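Protein scribble homolog (Homo sapiens, PDB 6EEY) is a PDZ-domain cell-polarity protein that binds C-terminal peptide ligands such as those of the alpha1D-adrenergic receptor, represented here by its fourth PDZ domain. Local coordinates at residues G55-R58 with V59-L63. The protein carries 1 engineered substitution. Numbering follows the deposited sequence.
Sequences GRLR and VGLRL
Leu57 and Leu61 both set CG opposite the carbonyl carbon and beside the backbone N (chi1 -68° and -66°), and the two side chains then cross at about a right angle. One methyl of each makes the contact: Leu57 CD2 lies 3.6 Å from Leu61 CD1. Between them the chain doubles back through a type II beta turn from Arg58 to Leu61, with Gly60 at its third position, where positive phi would press a CB against the preceding carbonyl O. The closing hydrogen bond, Leu61 N to Arg58 O, is weak at 3.4 Å, though nearly straight. Leu61 also lays its side chain against the Arg58 backbone, CG 3.4 Å from Arg58 O and CD1 3.6 Å from Arg58 N. With an alanine at Leu61, Leu57 CD2 would probably lose its methyl partner and a gap open beside the Arg58 peptide. Arg58 bends at chi2 (-73°), carrying its guanidinium back over the preceding residues. There NH1 donates hydrogen bonds to two carbonyls, Gly55 O at 2.8 Å and Leu57 O at 2.9 Å, sitting above both carbonyl planes. Leu57 O lies in the guanidinium plane and Gly55 O is tilted from it; two bonds from one nitrogen limit how the group can turn and brace the loop just after helix 50-54. This is the link between helix 50-54 and strand 62-66 of the PDZ fold. Leu57 faces the core, meeting Leu7 and Ile9 of strand 5-10 and Val94 of strand 89-94, whereas Leu61 packs on Ile42 and Arg5, and the backbones of Gly60 and Leu61 are hydrogen-bonded to the backbone of Ile42 in the antiparallel strand 40-45.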
loop_
_atom_site.group_PDB
_atom_site.type_symbol
_atom_site.label_atom_id
_atom_site.label_comp_id
_atom_site.label_asym_id
_atom_site.label_seq_id
_atom_site.Cartn_x
_atom_site.Cartn_y
_atom_site.Cartn_z
ATOM N N GLY A 55 -1.428 13.640 -4.834
ATOM C CA GLY A 55 -2.551 14.248 -4.166
ATOM C C GLY A 55 -3.760 13.370 -3.961
ATOM O O GLY A 55 -4.665 13.767 -3.225
ATOM N N ARG A 56 -3.806 12.187 -4.550
ATOM C CA ARG A 56 -5.013 11.373 -4.467
ATOM C C ARG A 56 -5.045 10.481 -3.231
ATOM O O ARG A 56 -6.065 10.421 -2.539
ATOM C CB ARG A 56 -5.166 10.525 -5.732
ATOM C CG ARG A 56 -5.564 11.343 -6.928
ATOM C CD ARG A 56 -5.641 10.502 -8.174
ATOM N NE ARG A 56 -4.312 10.072 -8.608
ATOM C CZ ARG A 56 -4.085 9.263 -9.632
ATOM N NH1 ARG A 56 -5.087 8.767 -10.340
ATOM N NH2 ARG A 56 -2.844 8.971 -9.961
ATOM N N LEU A 57 -3.959 9.770 -2.935
ATOM C CA LEU A 57 -4.005 8.810 -1.844
ATOM C C LEU A 57 -4.127 9.517 -0.505
ATOM O O LEU A 57 -3.619 10.620 -0.305
ATOM C CB LEU A 57 -2.760 7.943 -1.854
ATOM C CG LEU A 57 -2.627 6.990 -3.034
ATOM C CD1 LEU A 57 -1.315 6.247 -2.938
ATOM C CD2 LEU A 57 -3.770 6.009 -3.109
ATOM N N ARG A 58 -4.799 8.843 0.424
ATOM C CA ARG A 58 -5.045 9.346 1.761
ATOM C C ARG A 58 -4.842 8.227 2.767
ATOM O O ARG A 58 -5.005 7.039 2.462
ATOM C CB ARG A 58 -6.484 9.869 1.910
ATOM C CG ARG A 58 -6.776 11.138 1.155
ATOM C CD ARG A 58 -6.091 12.291 1.857
ATOM N NE ARG A 58 -6.365 13.576 1.228
ATOM C CZ ARG A 58 -5.793 13.987 0.106
ATOM N NH1 ARG A 58 -4.917 13.225 -0.516
ATOM N NH2 ARG A 58 -6.080 15.178 -0.391
ATOM N N VAL A 59 -4.521 8.638 3.986
ATOM C CA VAL A 59 -4.589 7.743 5.125
ATOM C C VAL A 59 -5.946 7.095 5.175
ATOM O O VAL A 59 -6.970 7.735 4.923
ATOM C CB VAL A 59 -4.289 8.531 6.413
ATOM C CG1 VAL A 59 -4.613 7.697 7.630
ATOM C CG2 VAL A 59 -2.831 8.984 6.428
ATOM N N GLY A 60 -5.948 5.807 5.482
ATOM C CA GLY A 60 -7.164 5.053 5.668
ATOM C C GLY A 60 -7.562 4.212 4.485
ATOM O O GLY A 60 -8.408 3.321 4.636
ATOM N N LEU A 61 -6.985 4.443 3.321
ATOM C CA LEU A 61 -7.307 3.605 2.185
ATOM C C LEU A 61 -6.795 2.191 2.402
ATOM O O LEU A 61 -5.706 1.973 2.941
ATOM C CB LEU A 61 -6.681 4.146 0.905
ATOM C CG LEU A 61 -7.235 5.483 0.440
ATOM C CD1 LEU A 61 -6.543 5.903 -0.826
ATOM C CD2 LEU A 61 -8.732 5.452 0.230
ATOM N N ARG A 62 -7.600 1.227 1.982
ATOM C CA ARG A 62 -7.202 -0.168 1.918
ATOM C C ARG A 62 -6.358 -0.371 0.671
ATOM O O ARG A 62 -6.736 0.072 -0.417
ATOM C CB ARG A 62 -8.476 -1.013 1.848
ATOM C CG ARG A 62 -8.311 -2.500 1.576
ATOM C CD ARG A 62 -8.003 -3.225 2.835
ATOM N NE ARG A 62 -7.907 -4.670 2.644
ATOM C CZ ARG A 62 -8.864 -5.557 2.899
ATOM N NH1 ARG A 62 -10.060 -5.178 3.335
ATOM N NH2 ARG A 62 -8.606 -6.843 2.722
ATOM N N LEU A 63 -5.204 -1.003 0.825
ATOM C CA LEU A 63 -4.272 -1.234 -0.266
ATOM C C LEU A 63 -4.267 -2.726 -0.559
ATOM O O LEU A 63 -3.833 -3.524 0.281
ATOM C CB LEU A 63 -2.898 -0.761 0.170
ATOM C CG LEU A 63 -1.807 -0.927 -0.860
ATOM C CD1 LEU A 63 -2.083 -0.148 -2.128
ATOM C CD2 LEU A 63 -0.486 -0.480 -0.257
#